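Local atomic coordinates of nitroalkane oxidase (Podospora anserina, PDB entry 3MKH), a protein that oxidises primary and secondary nitroalkanes with FAD and molecular oxygen to aldehydes or ketones, releasing nitrite and hydrogen peroxide. Residues 134-139 and 166-171; 280-285 and 326-331; 161-166 and 247-252. One frame throughout, in Å; residues are numbered along the deposited sequence.

Contact 1: 134-139 and 166-171; sequences FSEPGG and GEKMWA. With FAD (flavin-adenine dinucleotide), chain E.
Three oxygens grip Lys168 NZ. Lys168 NZ donates to Phe134 O at 2.9 Å, from above the plane of that carbonyl, and makes a salt bridge to Glu136 OE2, also at 2.9 Å, on the anti side of the carboxylate and somewhat out of its plane; the backbone carbonyl of Val188 is the third. A bend at chi2 (-67°) swings the lysine chain past the loop backbone, bringing Lys168 CD to 3.2 Å from Ser135 O. The Glu136 carboxylate is held in its turn by Gln152 N and the Thr153 hydroxyl. With a methionine in place of Lys168, this buried carboxylate and Phe134 O would probably lose their common donor, and a negative charge would be left without its mate. One residue on, Met169 N bonds to Ser135 O at 3.0 Å and nearly straight (164°), while Pro137 CD rests on Met169 CB at 4.1 Å. The loop thus pinned faces the cofactor: Ser135 OG accepts from FAD O4' and donates to FAD N1 at 2.9 Å, and the backbone N atoms of Phe134 and Ser135 converge on FAD O2. From the other segment, Trp170 CB packs at 3.5 Å from FAD C1'. Pro137 O bonds to Arg301 of the second subunit, an FAD-binding residue. The arrangement forms one wall, from the beta domain, of the flavin site of the acyl-CoA dehydrogenase fold.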
loop_
_atom_site.group_PDB
_atom_site.type_symbol
_atom_site.label_atom_id
_atom_site.label_comp_id
_atom_site.label_asym_id
_atom_site.label_seq_id
_atom_site.Cartn_x
_atom_site.Cartn_y
_atom_site.Cartn_z
ATOM N N PHE A 134 -8.602 -24.440 -21.333
ATOM C CA PHE A 134 -7.625 -23.506 -21.858
ATOM C C PHE A 134 -6.258 -23.770 -21.230
ATOM O O PHE A 134 -5.265 -23.977 -21.935
ATOM C CB PHE A 134 -8.086 -22.092 -21.497
ATOM C CG PHE A 134 -7.237 -20.992 -22.077
ATOM C CD1 PHE A 134 -6.143 -20.504 -21.384
ATOM C CD2 PHE A 134 -7.558 -20.411 -23.294
ATOM C CE1 PHE A 134 -5.368 -19.476 -21.912
ATOM C CE2 PHE A 134 -6.790 -19.384 -23.819
ATOM C CZ PHE A 134 -5.698 -18.921 -23.132
ATOM N N SER A 135 -6.218 -23.757 -19.898
ATOM C CA SER A 135 -4.957 -23.785 -19.163
ATOM C C SER A 135 -4.190 -25.102 -19.267
ATOM O O SER A 135 -4.777 -26.170 -19.476
ATOM C CB SER A 135 -5.190 -23.431 -17.690
ATOM O OG SER A 135 -5.720 -22.121 -17.569
ATOM N N GLU A 136 -2.876 -25.005 -19.082
ATOM C CA GLU A 136 -1.946 -26.109 -19.295
ATOM C C GLU A 136 -0.878 -26.108 -18.193
ATOM O O GLU A 136 -0.546 -25.055 -17.641
ATOM C CB GLU A 136 -1.281 -25.982 -20.682
ATOM C CG GLU A 136 -2.258 -26.138 -21.831
ATOM C CD GLU A 136 -1.609 -26.115 -23.219
ATOM O OE1 GLU A 136 -0.442 -25.683 -23.369
ATOM O OE2 GLU A 136 -2.299 -26.519 -24.172
ATOM N N PRO A 137 -0.325 -27.292 -17.872
ATOM C CA PRO A 137 0.634 -27.406 -16.764
ATOM C C PRO A 137 1.836 -26.461 -16.898
ATOM O O PRO A 137 2.318 -25.912 -15.890
ATOM C CB PRO A 137 1.137 -28.852 -16.859
ATOM C CG PRO A 137 0.303 -29.524 -17.856
ATOM C CD PRO A 137 -0.474 -28.542 -18.635
ATOM N N GLY A 138 2.323 -26.285 -18.124
ATOM C CA GLY A 138 3.488 -25.444 -18.370
ATOM C C GLY A 138 3.212 -23.946 -18.411
ATOM O O GLY A 138 4.135 -23.143 -18.591
ATOM N N GLY A 139 1.949 -23.563 -18.256
ATOM C CA GLY A 139 1.563 -22.154 -18.320
ATOM C C GLY A 139 0.952 -21.753 -19.657
ATOM O O GLY A 139 1.184 -22.407 -20.685
ATOM N N GLY A 166 -2.885 -33.543 -26.053
ATOM C CA GLY A 166 -2.272 -32.584 -25.160
ATOM C C GLY A 166 -2.689 -32.748 -23.717
ATOM O O GLY A 166 -3.649 -33.458 -23.409
ATOM N N GLU A 167 -1.950 -32.081 -22.839
ATOM C CA GLU A 167 -2.264 -32.047 -21.430
ATOM C C GLU A 167 -2.821 -30.696 -21.032
ATOM O O GLU A 167 -2.358 -29.655 -21.493
ATOM C CB GLU A 167 -1.021 -32.376 -20.600
ATOM C CG GLU A 167 -0.533 -33.772 -20.862
ATOM C CD GLU A 167 0.674 -34.167 -20.031
ATOM O OE1 GLU A 167 1.162 -33.350 -19.212
ATOM O OE2 GLU A 167 1.125 -35.316 -20.214
ATOM N N LYS A 168 -3.825 -30.721 -20.167
ATOM C CA LYS A 168 -4.448 -29.505 -19.691
ATOM C C LYS A 168 -4.441 -29.568 -18.177
ATOM O O LYS A 168 -4.362 -30.645 -17.604
ATOM C CB LYS A 168 -5.891 -29.430 -20.211
ATOM C CG LYS A 168 -5.985 -29.214 -21.731
ATOM C CD LYS A 168 -5.456 -27.831 -22.121
ATOM C CE LYS A 168 -5.806 -27.451 -23.590
ATOM N NZ LYS A 168 -5.162 -26.126 -23.918
ATOM N N MET A 169 -4.516 -28.417 -17.524
ATOM C CA MET A 169 -4.548 -28.399 -16.068
ATOM C C MET A 169 -5.338 -27.177 -15.644
ATOM O O MET A 169 -5.358 -26.179 -16.371
ATOM C CB MET A 169 -3.116 -28.332 -15.520
ATOM C CG MET A 169 -3.002 -28.431 -13.990
ATOM S SD MET A 169 -1.254 -28.529 -13.497
ATOM C CE MET A 169 -1.377 -28.416 -11.707
ATOM N N TRP A 170 -6.016 -27.288 -14.503
ATOM C CA TRP A 170 -6.779 -26.205 -13.884
ATOM C C TRP A 170 -8.156 -25.966 -14.513
ATOM O O TRP A 170 -8.894 -25.096 -14.061
ATOM C CB TRP A 170 -5.997 -24.882 -13.875
ATOM C CG TRP A 170 -4.676 -24.905 -13.116
ATOM C CD1 TRP A 170 -3.422 -24.837 -13.660
ATOM C CD2 TRP A 170 -4.493 -24.966 -11.697
ATOM N NE1 TRP A 170 -2.472 -24.882 -12.667
ATOM C CE2 TRP A 170 -3.102 -24.948 -11.453
ATOM C CE3 TRP A 170 -5.367 -25.045 -10.605
ATOM C CZ2 TRP A 170 -2.566 -25.006 -10.168
ATOM C CZ3 TRP A 170 -4.829 -25.103 -9.324
ATOM C CH2 TRP A 170 -3.442 -25.079 -9.119
ATOM N N ALA A 171 -8.500 -26.714 -15.555
ATOM C CA ALA A 171 -9.739 -26.432 -16.273
ATOM C C ALA A 171 -10.934 -27.006 -15.531
ATOM O O ALA A 171 -11.233 -28.207 -15.586
ATOM C CB ALA A 171 -9.672 -26.937 -17.699
HETATM P PA FAD E . 0.860 -18.551 -16.166
HETATM O O1A FAD E . 1.226 -18.801 -17.559
HETATM O O2A FAD E . 0.787 -19.678 -15.235
HETATM O O5B FAD E . 1.872 -17.451 -15.574
HETATM C C5B FAD E . 2.327 -17.523 -14.225
HETATM C C4B FAD E . 3.027 -16.232 -13.760
HETATM O O4B FAD E . 4.210 -16.032 -14.545
HETATM C C3B FAD E . 2.160 -15.000 -14.006
HETATM O O3B FAD E . 1.345 -14.744 -12.861
HETATM C C2B FAD E . 3.194 -13.899 -14.154
HETATM O O2B FAD E . 3.562 -13.397 -12.873
HETATM C C1B FAD E . 4.383 -14.614 -14.795
HETATM N N9A FAD E . 4.363 -14.346 -16.259
HETATM C C8A FAD E . 4.233 -15.254 -17.222
HETATM N N7A FAD E . 4.250 -14.658 -18.408
HETATM C C5A FAD E . 4.394 -13.354 -18.200
HETATM C C6A FAD E . 4.482 -12.252 -19.039
HETATM N N6A FAD E . 4.419 -12.398 -20.356
HETATM N N1A FAD E . 4.635 -11.039 -18.498
HETATM C C2A FAD E . 4.700 -10.885 -17.188
HETATM N N3A FAD E . 4.621 -11.914 -16.362
HETATM C C4A FAD E . 4.467 -13.155 -16.835
HETATM N N1 FAD E . -8.333 -22.579 -16.495
HETATM C C2 FAD E . -9.159 -22.921 -17.557
HETATM O O2 FAD E . -8.675 -23.086 -18.668
HETATM N N3 FAD E . -10.529 -23.069 -17.360
HETATM C C4 FAD E . -11.084 -22.886 -16.096
HETATM O O4 FAD E . -12.294 -23.025 -15.932
HETATM C C4X FAD E . -10.258 -22.546 -15.033
HETATM N N5 FAD E . -10.782 -22.349 -13.753
HETATM C C5X FAD E . -9.916 -22.352 -12.655
HETATM C C6 FAD E . -10.403 -22.499 -11.360
HETATM C C7 FAD E . -9.528 -22.507 -10.280
HETATM C C7M FAD E . -10.050 -22.672 -8.856
HETATM C C8 FAD E . -8.164 -22.363 -10.499
HETATM C C8M FAD E . -7.191 -22.369 -9.320
HETATM C C9 FAD E . -7.682 -22.207 -11.789
HETATM C C9A FAD E . -8.554 -22.205 -12.867
HETATM N N10 FAD E . -8.069 -22.055 -14.166
HETATM C C10 FAD E . -8.889 -22.394 -15.235
HETATM C "C1'" FAD E . -6.706 -21.529 -14.418
HETATM C "C2'" FAD E . -6.709 -20.000 -14.456
HETATM O "O2'" FAD E . -7.510 -19.542 -15.540
HETATM C "C3'" FAD E . -5.297 -19.400 -14.558
HETATM O "O3'" FAD E . -5.396 -17.996 -14.369
HETATM C "C4'" FAD E . -4.612 -19.654 -15.909
HETATM O "O4'" FAD E . -4.053 -20.960 -15.941
HETATM C "C5'" FAD E . -3.492 -18.632 -16.140
HETATM O "O5'" FAD E . -2.570 -18.617 -15.050
HETATM P P FAD E . -1.487 -17.456 -14.912
HETATM O O1P FAD E . -2.157 -16.173 -15.156
HETATM O O2P FAD E . -0.751 -17.639 -13.660
HETATM O O3P FAD E . -0.537 -17.756 -16.182
#

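Contact 2: 280-285 and 326-331; sequences MGVGLM and AARALT
Val282 carries this contact, its two methyls dividing the facing helix between them. Val282 CG2 presses on the backbone, 3.6 Å from Arg328 N, and also meets Ala327 CB at 3.9 Å and Thr331 OG1 at 4.0 Å. Val282 CG1, set anti to the backbone N (chi1 179°), goes instead to the arginine side chain and lies 3.8 Å from Arg328 NE. The valine and arginine side chains cross at about a right angle, and the methyl comes obliquely to the guanidinium. The two segments belong to helices 262-298 and 311-340 of the helical C-terminal domain of the acyl-CoA dehydrogenase fold, where long helices pack up and down; segments 280-285 and 326-331 run antiparallel at 157°, their axes 9.2 Å apart at closest approach. Ala327 offers only a methyl: Ala327 CB meets Val282 CG2 on one turn and Met285 SD, at 4.1 Å, on the next. Helix 345-374 adds Cys359 against the same alanine. Arg328 is extended as far as CD and then bends at chi3 (-65°), which carries its charged end to Glu83 of helix 75-88; a second salt bridge runs to Glu325, three residues earlier on the same helix. The buried Thr331 hydroxyl is satisfied inside its own helix: Thr331 OG1 donates to Ala327 O at 3.0 Å, and that carbonyl takes Thr331 N from the opposite face of its plane.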
loop_
_atom_site.group_PDB
_atom_site.type_symbol
_atom_site.label_atom_id
_atom_site.label_comp_id
_atom_site.label_asym_id
_atom_site.label_seq_id
_atom_site.Cartn_x
_atom_site.Cartn_y
_atom_site.Cartn_z
ATOM N N MET A 280 -17.227 -11.753 -7.689
ATOM C CA MET A 280 -16.752 -12.723 -6.676
ATOM C C MET A 280 -15.967 -12.000 -5.593
ATOM O O MET A 280 -16.076 -12.313 -4.395
ATOM C CB MET A 280 -15.847 -13.790 -7.298
ATOM C CG MET A 280 -16.495 -14.598 -8.399
ATOM S SD MET A 280 -15.309 -15.762 -9.112
ATOM C CE MET A 280 -16.408 -16.682 -10.167
ATOM N N GLY A 281 -15.136 -11.064 -6.029
ATOM C CA GLY A 281 -14.394 -10.216 -5.112
ATOM C C GLY A 281 -15.308 -9.468 -4.150
ATOM O O GLY A 281 -15.079 -9.468 -2.930
ATOM N N VAL A 282 -16.340 -8.826 -4.695
ATOM C CA VAL A 282 -17.305 -8.096 -3.877
ATOM C C VAL A 282 -17.965 -9.011 -2.854
ATOM O O VAL A 282 -18.149 -8.634 -1.695
ATOM C CB VAL A 282 -18.416 -7.425 -4.741
ATOM C CG1 VAL A 282 -19.431 -6.700 -3.848
ATOM C CG2 VAL A 282 -17.803 -6.471 -5.773
ATOM N N GLY A 283 -18.329 -10.215 -3.289
ATOM C CA GLY A 283 -18.987 -11.167 -2.406
ATOM C C GLY A 283 -18.119 -11.577 -1.225
ATOM O O GLY A 283 -18.592 -11.663 -0.090
ATOM N N LEU A 284 -16.845 -11.858 -1.483
ATOM C CA LEU A 284 -15.952 -12.220 -0.382
ATOM C C LEU A 284 -15.730 -11.033 0.554
ATOM O O LEU A 284 -15.620 -11.212 1.758
ATOM C CB LEU A 284 -14.600 -12.706 -0.900
ATOM C CG LEU A 284 -14.570 -13.988 -1.714
ATOM C CD1 LEU A 284 -13.129 -14.284 -2.158
ATOM C CD2 LEU A 284 -15.161 -15.162 -0.908
ATOM N N MET A 285 -15.641 -9.829 -0.012
ATOM C CA MET A 285 -15.422 -8.632 0.799
ATOM C C MET A 285 -16.611 -8.392 1.707
ATOM O O MET A 285 -16.454 -8.137 2.902
ATOM C CB MET A 285 -15.155 -7.415 -0.092
ATOM C CG MET A 285 -13.840 -7.550 -0.869
ATOM S SD MET A 285 -13.562 -6.278 -2.119
ATOM C CE MET A 285 -13.195 -4.876 -1.059
ATOM N N ALA A 326 -16.541 0.704 -3.489
ATOM C CA ALA A 326 -15.852 0.990 -4.755
ATOM C C ALA A 326 -15.841 -0.212 -5.693
ATOM O O ALA A 326 -16.068 -0.076 -6.897
ATOM C CB ALA A 326 -14.422 1.438 -4.493
ATOM N N ALA A 327 -15.535 -1.388 -5.142
ATOM C CA ALA A 327 -15.484 -2.626 -5.928
ATOM C C ALA A 327 -16.816 -2.939 -6.626
ATOM O O ALA A 327 -16.837 -3.271 -7.822
ATOM C CB ALA A 327 -15.046 -3.832 -5.034
ATOM N N ARG A 328 -17.916 -2.859 -5.883
ATOM C CA ARG A 328 -19.234 -3.153 -6.472
ATOM C C ARG A 328 -19.598 -2.124 -7.542
ATOM O O ARG A 328 -20.079 -2.478 -8.608
ATOM C CB ARG A 328 -20.364 -3.234 -5.426
ATOM C CG ARG A 328 -21.652 -3.791 -6.032
ATOM C CD ARG A 328 -22.837 -3.752 -5.065
ATOM N NE ARG A 328 -22.629 -4.626 -3.920
ATOM C CZ ARG A 328 -22.362 -4.198 -2.691
ATOM N NH1 ARG A 328 -22.260 -2.890 -2.440
ATOM N NH2 ARG A 328 -22.189 -5.079 -1.711
ATOM N N ALA A 329 -19.363 -0.850 -7.239
ATOM C CA ALA A 329 -19.638 0.243 -8.172
ATOM C C ALA A 329 -18.892 0.030 -9.487
ATOM O O ALA A 329 -19.478 0.149 -10.572
ATOM C CB ALA A 329 -19.249 1.586 -7.531
ATOM N N LEU A 330 -17.599 -0.294 -9.383
ATOM C CA LEU A 330 -16.768 -0.568 -10.550
ATOM C C LEU A 330 -17.254 -1.810 -11.302
ATOM O O LEU A 330 -17.359 -1.799 -12.530
ATOM C CB LEU A 330 -15.285 -0.729 -10.156
ATOM C CG LEU A 330 -14.379 -1.084 -11.348
ATOM C CD1 LEU A 330 -14.514 -0.044 -12.434
ATOM C CD2 LEU A 330 -12.916 -1.221 -10.936
ATOM N N THR A 331 -17.546 -2.883 -10.563
ATOM C CA THR A 331 -18.039 -4.101 -11.200
ATOM C C THR A 331 -19.332 -3.829 -11.990
ATOM O O THR A 331 -19.495 -4.309 -13.110
ATOM C CB THR A 331 -18.272 -5.235 -10.178
ATOM O OG1 THR A 331 -17.011 -5.651 -9.645
ATOM C CG2 THR A 331 -18.935 -6.429 -10.846
#

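Contact 3: 161-166 and 247-252; sequences EWVING and NVRVPT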
loop_
_atom_site.group_PDB
_atom_site.type_symbol
_atom_site.label_atom_id
_atom_site.label_comp_id
_atom_site.label_asym_id
_atom_site.label_seq_id
_atom_site.Cartn_x
_atom_site.Cartn_y
_atom_site.Cartn_z
ATOM N N GLU A 161 -11.541 -36.120 -39.866
ATOM C CA GLU A 161 -11.619 -35.937 -38.425
ATOM C C GLU A 161 -10.450 -35.108 -37.896
ATOM O O GLU A 161 -9.339 -35.171 -38.419
ATOM C CB GLU A 161 -11.766 -37.280 -37.703
ATOM C CG GLU A 161 -10.919 -38.398 -38.259
ATOM C CD GLU A 161 -11.196 -39.741 -37.596
ATOM O OE1 GLU A 161 -12.323 -39.946 -37.079
ATOM O OE2 GLU A 161 -10.277 -40.588 -37.594
ATOM N N TRP A 162 -10.720 -34.302 -36.875
ATOM C CA TRP A 162 -9.663 -33.606 -36.161
ATOM C C TRP A 162 -9.145 -34.501 -35.049
ATOM O O TRP A 162 -9.913 -35.173 -34.369
ATOM C CB TRP A 162 -10.170 -32.270 -35.598
ATOM C CG TRP A 162 -10.271 -31.212 -36.659
ATOM C CD1 TRP A 162 -11.357 -30.942 -37.455
ATOM C CD2 TRP A 162 -9.245 -30.302 -37.060
ATOM N NE1 TRP A 162 -11.064 -29.918 -38.319
ATOM C CE2 TRP A 162 -9.775 -29.507 -38.100
ATOM C CE3 TRP A 162 -7.920 -30.090 -36.653
ATOM C CZ2 TRP A 162 -9.031 -28.510 -38.731
ATOM C CZ3 TRP A 162 -7.187 -29.085 -37.273
ATOM C CH2 TRP A 162 -7.746 -28.312 -38.305
ATOM N N VAL A 163 -7.834 -34.514 -34.866
ATOM C CA VAL A 163 -7.239 -35.369 -33.857
ATOM C C VAL A 163 -6.541 -34.511 -32.811
ATOM O O VAL A 163 -5.666 -33.718 -33.135
ATOM C CB VAL A 163 -6.262 -36.375 -34.485
ATOM C CG1 VAL A 163 -5.668 -37.277 -33.415
ATOM C CG2 VAL A 163 -6.986 -37.210 -35.536
ATOM N N ILE A 164 -6.942 -34.679 -31.556
ATOM C CA ILE A 164 -6.477 -33.810 -30.483
ATOM C C ILE A 164 -5.534 -34.547 -29.539
ATOM O O ILE A 164 -5.810 -35.672 -29.124
ATOM C CB ILE A 164 -7.677 -33.254 -29.687
ATOM C CG1 ILE A 164 -8.536 -32.369 -30.592
ATOM C CG2 ILE A 164 -7.200 -32.438 -28.497
ATOM C CD1 ILE A 164 -9.951 -32.207 -30.104
ATOM N N ASN A 165 -4.422 -33.897 -29.209
ATOM C CA ASN A 165 -3.461 -34.408 -28.241
ATOM C C ASN A 165 -2.946 -33.284 -27.350
ATOM O O ASN A 165 -2.589 -32.198 -27.827
ATOM C CB ASN A 165 -2.265 -35.057 -28.948
ATOM C CG ASN A 165 -2.600 -36.397 -29.563
ATOM O OD1 ASN A 165 -2.789 -37.385 -28.860
ATOM N ND2 ASN A 165 -2.676 -36.437 -30.890
ATOM N N GLY A 166 -2.885 -33.543 -26.053
ATOM C CA GLY A 166 -2.272 -32.584 -25.160
ATOM C C GLY A 166 -2.689 -32.748 -23.717
ATOM O O GLY A 166 -3.649 -33.458 -23.409
ATOM N N ASN A 247 -4.917 -38.857 -28.695
ATOM C CA ASN A 247 -5.547 -39.184 -29.975
ATOM C C ASN A 247 -7.070 -39.165 -29.946
ATOM O O ASN A 247 -7.733 -40.129 -30.342
ATOM C CB ASN A 247 -5.014 -40.508 -30.524
ATOM C CG ASN A 247 -3.570 -40.397 -30.992
ATOM O OD1 ASN A 247 -2.774 -41.323 -30.810
ATOM N ND2 ASN A 247 -3.219 -39.255 -31.580
ATOM N N VAL A 248 -7.617 -38.046 -29.482
ATOM C CA VAL A 248 -9.053 -37.870 -29.432
ATOM C C VAL A 248 -9.535 -37.377 -30.787
ATOM O O VAL A 248 -9.256 -36.244 -31.178
ATOM C CB VAL A 248 -9.452 -36.846 -28.355
ATOM C CG1 VAL A 248 -10.961 -36.568 -28.424
ATOM C CG2 VAL A 248 -9.049 -37.343 -26.967
ATOM N N ARG A 249 -10.274 -38.223 -31.497
ATOM C CA ARG A 249 -10.720 -37.876 -32.839
ATOM C C ARG A 249 -12.169 -37.417 -32.841
ATOM O O ARG A 249 -13.041 -38.081 -32.280
ATOM C CB ARG A 249 -10.549 -39.075 -33.778
ATOM C CG ARG A 249 -9.113 -39.578 -33.850
ATOM C CD ARG A 249 -8.944 -40.697 -34.885
ATOM N NE ARG A 249 -7.530 -41.005 -35.119
ATOM C CZ ARG A 249 -6.789 -41.768 -34.316
ATOM N NH1 ARG A 249 -7.323 -42.298 -33.222
ATOM N NH2 ARG A 249 -5.509 -42.000 -34.602
ATOM N N VAL A 250 -12.425 -36.282 -33.488
ATOM C CA VAL A 250 -13.783 -35.768 -33.573
ATOM C C VAL A 250 -14.110 -35.321 -35.001
ATOM O O VAL A 250 -13.223 -34.925 -35.763
ATOM C CB VAL A 250 -14.010 -34.587 -32.594
ATOM C CG1 VAL A 250 -13.805 -35.048 -31.151
ATOM C CG2 VAL A 250 -13.094 -33.417 -32.942
ATOM N N PRO A 251 -15.389 -35.390 -35.362
ATOM C CA PRO A 251 -15.813 -34.972 -36.701
ATOM C C PRO A 251 -15.718 -33.455 -36.835
ATOM O O PRO A 251 -15.539 -32.730 -35.841
ATOM C CB PRO A 251 -17.259 -35.471 -36.783
ATOM C CG PRO A 251 -17.727 -35.518 -35.347
ATOM C CD PRO A 251 -16.506 -35.900 -34.542
ATOM N N THR A 252 -15.830 -32.967 -38.060
ATOM C CA THR A 252 -15.589 -31.558 -38.315
ATOM C C THR A 252 -16.683 -30.665 -37.732
ATOM O O THR A 252 -16.447 -29.490 -37.468
ATOM C CB THR A 252 -15.406 -31.284 -39.820
ATOM O OG1 THR A 252 -16.561 -31.752 -40.524
ATOM C CG2 THR A 252 -14.164 -32.000 -40.342
HETATM O O HOH W 1 -7.045 -40.119 -37.363
HETATM O O HOH W 2 -0.427 -39.189 -29.382
#
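The amides of Asn165 and Asn247 stand nearly upright to each other, their planes 83° apart, and Asn165 OD1 takes the backbone N of Asn247 at 2.6 Å from above its own amide plane. A water also donates to that oxygen. At the other end of the strand pair, the Glu161 carboxylate and Arg249 guanidinium are tilted by 33°; their salt bridge is long, Glu161 OE2 to Arg249 NE 3.7 Å, and a water appears to bridge the same two atoms, though its approach to Arg249 NE is doubtfully short. The Trp162 indole meets Thr252 CG2 only obliquely, through Trp162 CD1 at 4.2 Å, and otherwise packs on Ala155 and Leu157 of the adjoining strand 154-158 and on Met207 of strand 206-212. Val163 lies alongside Arg249 and points the same way, with Val163 CG2 at 3.6 Å from Arg249 CG. Trp162, Ile164, Val248 and Val250 share the other face, where Ile164 and Val250 meet strand 206-212. Between the strands run paired backbone bonds: Trp162 with Val250, and Ile164 with Val248, whose Ile164 N to Val248 O bond is 2.8 Å. Asn247, with positive phi (39°), joins Val248 opposite Ile164, a G1 beta bulge that interrupts the antiparallel pairing of strands 161-168 and 242-251 in the beta domain of the acyl-CoA dehydrogenase fold.

How the contacts relate
Contacts 1 and 3 share strand 161-168 and meet at Gly166, their centres about 17 Å apart: one strand pairs with 242-251 toward its outer end and meets the FAD-binding loop at the other. Contact 2 lies across the chain's centre in the helical domain, its centre about 28 Å from that of contact 1 and 41 Å from that of contact 3. Contacts 1 and 2 are buried, but differently: contact 1 hides a charged pair and polar cofactor bonds, whereas between the helices of contact 2 only van der Waals packing passes. Contact 3, partly buried, relies on backbone bonding, with an apolar inner face and a long salt bridge with a water beside it at its rim.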